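Local atomic coordinates of alkylhalidase CmlS (Streptomyces venezuelae, PDB entry 3I3L), a protein that is a flavin-dependent halogenase of chloramphenicol biosynthesis that binds FAD, to which it is covalently attached. Residues I29-T41 / F130-I143. Numbering follows the deposited sequence.
Sequences IGGGPAGSVAGLT and FDKLLLDEARSRGI. With FAD (flavin-adenine dinucleotide), chain B.
Ser36 meets Leu135 and Gly32 meets Asp131 where the helices 33-41 and 130-140 run nearly parallel, their axes 9.0 Å apart at closest and 25° askew. No direct hydrogen bond joins the segments; instead a water donates to Gly31 O and Asp131 O and accepts from Ser36 OG at 2.9 Å. With that OG anti to the carbonyl carbon (chi1 -78°), the hydroxyl also lies against the methyl Leu135 CD1, while Ser36 CB packs on Leu134 CB at 3.5 Å. Leu134 CD1 reaches on to Pro33 and Val37. The glycine-rich turn into helix 33-41 fits the GxGxxG pattern of a Rossmann-type dinucleotide-binding fold: Gly32 is the N-cap, and Ala34 N donates to FAD O2P at 2.9 Å. Pro33 CG rests 3.5 Å from Asp131 OD1; that oxygen pairs with Arg127 and OD2 with Arg59, both FAD-binding residues. Farther along, Leu40 CD2 lies 3.7 Å from Ala138 CA and sits over one face of the Arg141 guanidinium. Arg141 NE donates in the guanidinium plane to the anti lone pair of Glu137 OE2 at 2.6 Å, a salt bridge. Arg141 NH1 donates to a second water that bridges to Leu40 O. Were Arg141 an alanine, Leu40 CD2 would probably lose its cover on that side and Glu137 OE2 its close salt-bridge mate. Beyond the Schellman motif at Gly142, Ile143 CD1 packs against Gly39 O at 3.7 Å.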
loop_
_atom_site.group_PDB
_atom_site.type_symbol
_atom_site.label_atom_id
_atom_site.label_comp_id
_atom_site.label_asym_id
_atom_site.label_seq_id
_atom_site.Cartn_x
_atom_site.Cartn_y
_atom_site.Cartn_z
ATOM N N ILE A 29 -11.189 -18.275 -0.528
ATOM C CA ILE A 29 -11.873 -17.982 0.753
ATOM C C ILE A 29 -12.016 -16.483 0.958
ATOM O O ILE A 29 -11.004 -15.795 1.130
ATOM C CB ILE A 29 -11.007 -18.526 1.946
ATOM C CG1 ILE A 29 -10.746 -20.020 1.794
ATOM C CG2 ILE A 29 -11.633 -18.253 3.297
ATOM C CD1 ILE A 29 -9.453 -20.511 2.533
ATOM N N GLY A 30 -13.262 -15.982 1.006
ATOM C CA GLY A 30 -13.545 -14.583 1.213
ATOM C C GLY A 30 -13.940 -13.850 -0.058
ATOM O O GLY A 30 -13.315 -13.989 -1.081
ATOM N N GLY A 31 -15.009 -13.058 0.007
ATOM C CA GLY A 31 -15.414 -12.266 -1.157
ATOM C C GLY A 31 -15.277 -10.762 -0.973
ATOM O O GLY A 31 -16.038 -9.997 -1.582
ATOM N N GLY A 32 -14.337 -10.315 -0.115
ATOM C CA GLY A 32 -14.026 -8.871 -0.030
ATOM C C GLY A 32 -13.188 -8.526 -1.267
ATOM O O GLY A 32 -13.077 -9.353 -2.149
ATOM N N PRO A 33 -12.575 -7.324 -1.312
ATOM C CA PRO A 33 -11.755 -6.888 -2.428
ATOM C C PRO A 33 -10.656 -7.907 -2.801
ATOM O O PRO A 33 -10.490 -8.163 -4.008
ATOM C CB PRO A 33 -11.129 -5.552 -1.933
ATOM C CG PRO A 33 -12.128 -5.061 -0.962
ATOM C CD PRO A 33 -12.747 -6.277 -0.295
ATOM N N ALA A 34 -9.916 -8.483 -1.823
ATOM C CA ALA A 34 -8.880 -9.487 -2.201
ATOM C C ALA A 34 -9.520 -10.651 -2.947
ATOM O O ALA A 34 -9.021 -11.061 -4.005
ATOM C CB ALA A 34 -8.046 -10.004 -1.033
ATOM N N GLY A 35 -10.613 -11.188 -2.401
ATOM C CA GLY A 35 -11.294 -12.331 -3.050
ATOM C C GLY A 35 -11.863 -12.059 -4.446
ATOM O O GLY A 35 -11.621 -12.803 -5.394
ATOM N N SER A 36 -12.630 -10.983 -4.577
ATOM C CA SER A 36 -13.227 -10.614 -5.849
ATOM C C SER A 36 -12.205 -10.335 -6.934
ATOM O O SER A 36 -12.355 -10.792 -8.059
ATOM C CB SER A 36 -14.055 -9.330 -5.657
ATOM O OG SER A 36 -15.258 -9.742 -5.046
ATOM N N VAL A 37 -11.203 -9.512 -6.613
ATOM C CA VAL A 37 -10.162 -9.193 -7.574
ATOM C C VAL A 37 -9.396 -10.415 -7.929
ATOM O O VAL A 37 -9.003 -10.556 -9.094
ATOM C CB VAL A 37 -9.191 -8.063 -7.060
ATOM C CG1 VAL A 37 -8.051 -7.827 -8.020
ATOM C CG2 VAL A 37 -9.973 -6.804 -6.861
ATOM N N ALA A 38 -9.098 -11.264 -6.936
ATOM C CA ALA A 38 -8.374 -12.526 -7.259
ATOM C C ALA A 38 -9.214 -13.396 -8.264
ATOM O O ALA A 38 -8.685 -13.899 -9.240
ATOM C CB ALA A 38 -8.119 -13.313 -6.051
ATOM N N GLY A 39 -10.515 -13.521 -8.014
ATOM C CA GLY A 39 -11.382 -14.351 -8.849
ATOM C C GLY A 39 -11.557 -13.772 -10.252
ATOM O O GLY A 39 -11.369 -14.488 -11.232
ATOM N N LEU A 40 -11.851 -12.483 -10.338
ATOM C CA LEU A 40 -11.884 -11.779 -11.629
ATOM C C LEU A 40 -10.587 -11.937 -12.406
ATOM O O LEU A 40 -10.608 -12.153 -13.625
ATOM C CB LEU A 40 -12.151 -10.278 -11.440
ATOM C CG LEU A 40 -13.513 -9.899 -10.867
ATOM C CD1 LEU A 40 -13.507 -8.450 -10.411
ATOM C CD2 LEU A 40 -14.652 -10.173 -11.908
ATOM N N THR A 41 -9.442 -11.830 -11.739
ATOM C CA THR A 41 -8.177 -11.939 -12.479
ATOM C C THR A 41 -7.918 -13.380 -12.938
ATOM O O THR A 41 -7.506 -13.590 -14.061
ATOM C CB THR A 41 -6.984 -11.380 -11.652
ATOM O OG1 THR A 41 -7.292 -10.049 -11.296
ATOM C CG2 THR A 41 -5.675 -11.389 -12.445
ATOM N N PHE A 130 -19.493 -1.110 -2.345
ATOM C CA PHE A 130 -18.345 -1.385 -3.185
ATOM C C PHE A 130 -17.978 -2.875 -3.223
ATOM O O PHE A 130 -17.744 -3.446 -4.274
ATOM C CB PHE A 130 -17.146 -0.566 -2.682
ATOM C CG PHE A 130 -15.876 -0.820 -3.441
ATOM C CD1 PHE A 130 -15.707 -0.304 -4.695
ATOM C CD2 PHE A 130 -14.858 -1.578 -2.875
ATOM C CE1 PHE A 130 -14.501 -0.533 -5.433
ATOM C CE2 PHE A 130 -13.653 -1.804 -3.534
ATOM C CZ PHE A 130 -13.450 -1.280 -4.847
ATOM N N ASP A 131 -17.889 -3.501 -2.073
ATOM C CA ASP A 131 -17.541 -4.936 -2.036
ATOM C C ASP A 131 -18.615 -5.784 -2.790
ATOM O O ASP A 131 -18.288 -6.749 -3.465
ATOM C CB ASP A 131 -17.417 -5.425 -0.603
ATOM C CG ASP A 131 -16.163 -4.869 0.117
ATOM O OD1 ASP A 131 -15.462 -4.000 -0.421
ATOM O OD2 ASP A 131 -15.861 -5.335 1.234
ATOM N N LYS A 132 -19.881 -5.397 -2.677
ATOM C CA LYS A 132 -20.947 -6.146 -3.318
ATOM C C LYS A 132 -20.954 -5.961 -4.832
ATOM O O LYS A 132 -21.365 -6.843 -5.565
ATOM C CB LYS A 132 -22.308 -5.777 -2.729
ATOM C CG LYS A 132 -23.476 -6.406 -3.480
ATOM C CD LYS A 132 -24.804 -6.221 -2.725
ATOM C CE LYS A 132 -25.999 -6.385 -3.693
ATOM N NZ LYS A 132 -26.216 -7.806 -4.020
ATOM N N LEU A 133 -20.483 -4.817 -5.289
ATOM C CA LEU A 133 -20.394 -4.511 -6.709
ATOM C C LEU A 133 -19.337 -5.413 -7.397
ATOM O O LEU A 133 -19.589 -5.966 -8.441
ATOM C CB LEU A 133 -20.062 -3.020 -6.886
ATOM C CG LEU A 133 -19.920 -2.230 -8.197
ATOM C CD1 LEU A 133 -18.675 -2.569 -8.948
ATOM C CD2 LEU A 133 -21.135 -2.395 -9.098
ATOM N N LEU A 134 -18.174 -5.568 -6.775
ATOM C CA LEU A 134 -17.148 -6.476 -7.236
ATOM C C LEU A 134 -17.605 -7.913 -7.266
ATOM O O LEU A 134 -17.328 -8.656 -8.234
ATOM C CB LEU A 134 -15.932 -6.401 -6.329
ATOM C CG LEU A 134 -15.192 -5.070 -6.207
ATOM C CD1 LEU A 134 -13.798 -5.290 -5.522
ATOM C CD2 LEU A 134 -14.978 -4.427 -7.563
ATOM N N LEU A 135 -18.294 -8.322 -6.219
ATOM C CA LEU A 135 -18.679 -9.703 -6.112
ATOM C C LEU A 135 -19.756 -10.072 -7.163
ATOM O O LEU A 135 -19.712 -11.141 -7.745
ATOM C CB LEU A 135 -19.143 -10.030 -4.673
ATOM C CG LEU A 135 -19.176 -11.542 -4.366
ATOM C CD1 LEU A 135 -17.769 -12.207 -4.683
ATOM C CD2 LEU A 135 -19.595 -11.801 -2.927
ATOM N N ASP A 136 -20.723 -9.183 -7.360
ATOM C CA ASP A 136 -21.761 -9.326 -8.371
ATOM C C ASP A 136 -21.153 -9.286 -9.752
ATOM O O ASP A 136 -21.561 -10.006 -10.629
ATOM C CB ASP A 136 -22.796 -8.197 -8.215
ATOM C CG ASP A 136 -23.683 -8.396 -7.021
ATOM O OD1 ASP A 136 -23.577 -9.437 -6.354
ATOM O OD2 ASP A 136 -24.496 -7.491 -6.712
ATOM N N GLU A 137 -20.163 -8.427 -9.961
ATOM C CA GLU A 137 -19.435 -8.524 -11.212
ATOM C C GLU A 137 -18.859 -9.932 -11.424
ATOM O O GLU A 137 -19.030 -10.507 -12.510
ATOM C CB GLU A 137 -18.381 -7.424 -11.343
ATOM C CG GLU A 137 -17.669 -7.492 -12.636
ATOM C CD GLU A 137 -18.592 -7.247 -13.811
ATOM O OE1 GLU A 137 -19.532 -6.438 -13.644
ATOM O OE2 GLU A 137 -18.343 -7.846 -14.898
ATOM N N ALA A 138 -18.243 -10.514 -10.384
ATOM C CA ALA A 138 -17.672 -11.877 -10.481
ATOM C C ALA A 138 -18.741 -12.896 -10.919
ATOM O O ALA A 138 -18.508 -13.688 -11.867
ATOM C CB ALA A 138 -17.012 -12.334 -9.173
ATOM N N ARG A 139 -19.911 -12.841 -10.257
ATOM C CA ARG A 139 -21.072 -13.667 -10.613
ATOM C C ARG A 139 -21.414 -13.571 -12.099
ATOM O O ARG A 139 -21.533 -14.578 -12.765
ATOM C CB ARG A 139 -22.311 -13.259 -9.790
ATOM C CG ARG A 139 -22.428 -13.958 -8.427
ATOM C CD ARG A 139 -23.758 -13.613 -7.772
ATOM N NE ARG A 139 -23.701 -13.712 -6.317
ATOM C CZ ARG A 139 -24.005 -14.808 -5.645
ATOM N NH1 ARG A 139 -24.408 -15.888 -6.306
ATOM N NH2 ARG A 139 -23.906 -14.842 -4.321
ATOM N N SER A 140 -21.576 -12.350 -12.588
ATOM C CA SER A 140 -21.935 -12.057 -13.975
ATOM C C SER A 140 -20.962 -12.622 -14.959
ATOM O O SER A 140 -21.276 -12.690 -16.144
ATOM C CB SER A 140 -21.965 -10.553 -14.210
ATOM O OG SER A 140 -23.105 -10.026 -13.579
ATOM N N ARG A 141 -19.756 -12.977 -14.527
ATOM C CA ARG A 141 -18.819 -13.507 -15.500
ATOM C C ARG A 141 -18.823 -15.029 -15.454
ATOM O O ARG A 141 -18.047 -15.700 -16.150
ATOM C CB ARG A 141 -17.438 -12.891 -15.347
ATOM C CG ARG A 141 -17.457 -11.385 -15.466
ATOM C CD ARG A 141 -16.123 -10.728 -15.263
ATOM N NE ARG A 141 -16.223 -9.258 -15.423
ATOM C CZ ARG A 141 -15.168 -8.464 -15.595
ATOM N NH1 ARG A 141 -13.961 -8.991 -15.604
ATOM N NH2 ARG A 141 -15.326 -7.142 -15.753
ATOM N N GLY A 142 -19.707 -15.563 -14.625
ATOM C CA GLY A 142 -19.891 -17.031 -14.541
ATOM C C GLY A 142 -19.006 -17.696 -13.487
ATOM O O GLY A 142 -18.986 -18.925 -13.380
ATOM N N ILE A 143 -18.292 -16.870 -12.706
ATOM C CA ILE A 143 -17.585 -17.310 -11.505
ATOM C C ILE A 143 -18.596 -17.761 -10.520
ATOM O O ILE A 143 -19.586 -17.060 -10.274
ATOM C CB ILE A 143 -16.705 -16.157 -10.848
ATOM C CG1 ILE A 143 -15.512 -15.810 -11.759
ATOM C CG2 ILE A 143 -16.252 -16.584 -9.517
ATOM C CD1 ILE A 143 -14.995 -14.279 -11.659
HETATM P PA FAD B . -11.813 -8.033 4.059
HETATM O O1A FAD B . -11.874 -8.227 5.557
HETATM O O2A FAD B . -12.269 -6.715 3.539
HETATM O O5B FAD B . -12.688 -9.225 3.366
HETATM C C5B FAD B . -12.561 -10.560 3.814
HETATM C C4B FAD B . -13.886 -11.342 3.664
HETATM O O4B FAD B . -13.626 -12.712 4.048
HETATM C C3B FAD B . -14.977 -10.836 4.577
HETATM O O3B FAD B . -16.073 -10.426 3.818
HETATM C C2B FAD B . -15.351 -12.042 5.452
HETATM O O2B FAD B . -16.733 -12.176 5.565
HETATM C C1B FAD B . -14.760 -13.228 4.705
HETATM N N9A FAD B . -14.333 -14.376 5.481
HETATM C C8A FAD B . -13.589 -14.378 6.624
HETATM N N7A FAD B . -13.382 -15.657 7.004
HETATM C C5A FAD B . -14.055 -16.480 6.166
HETATM C C6A FAD B . -14.189 -17.855 6.120
HETATM N N6A FAD B . -13.593 -18.628 7.010
HETATM N N1A FAD B . -14.911 -18.395 5.090
HETATM C C2A FAD B . -15.526 -17.612 4.146
HETATM N N3A FAD B . -15.373 -16.260 4.200
HETATM C C4A FAD B . -14.648 -15.696 5.191
HETATM N N1 FAD B . -8.105 0.366 3.814
HETATM C C2 FAD B . -8.114 1.321 2.811
HETATM O O2 FAD B . -7.764 0.971 1.692
HETATM N N3 FAD B . -8.476 2.618 3.063
HETATM C C4 FAD B . -8.847 3.008 4.323
HETATM O O4 FAD B . -9.202 4.214 4.522
HETATM C C4X FAD B . -8.811 2.062 5.349
HETATM N N5 FAD B . -9.193 2.414 6.615
HETATM C C5X FAD B . -9.255 1.449 7.595
HETATM C C6 FAD B . -9.633 1.802 8.898
HETATM C C7 FAD B . -9.616 0.851 9.890
HETATM C C7M FAD B . -10.036 1.193 11.300
HETATM C C8 FAD B . -9.277 -0.456 9.555
HETATM C C8M FAD B . -9.343 -1.531 10.564
HETATM C C9 FAD B . -8.855 -0.816 8.270
HETATM C C9A FAD B . -8.863 0.173 7.298
HETATM N N10 FAD B . -8.510 -0.205 6.034
HETATM C C10 FAD B . -8.433 0.730 5.073
HETATM C "C1'" FAD B . -7.984 -1.592 5.883
HETATM C "C2'" FAD B . -8.793 -2.343 4.852
HETATM O "O2'" FAD B . -10.118 -2.207 5.176
HETATM C "C3'" FAD B . -8.425 -3.791 4.668
HETATM O "O3'" FAD B . -7.074 -3.880 4.270
HETATM C "C4'" FAD B . -9.295 -4.445 3.544
HETATM O "O4'" FAD B . -10.637 -4.564 3.928
HETATM C "C5'" FAD B . -8.792 -5.856 3.268
HETATM O "O5'" FAD B . -9.509 -6.433 2.214
HETATM P P FAD B . -9.590 -8.010 2.231
HETATM O O1P FAD B . -8.215 -8.581 2.499
HETATM O O2P FAD B . -10.354 -8.491 1.002
HETATM O O3P FAD B . -10.353 -8.397 3.604
HETATM O O HOH W 1 -15.657 -7.769 -2.938
HETATM O O HOH W 2 -12.725 -11.625 -15.327
#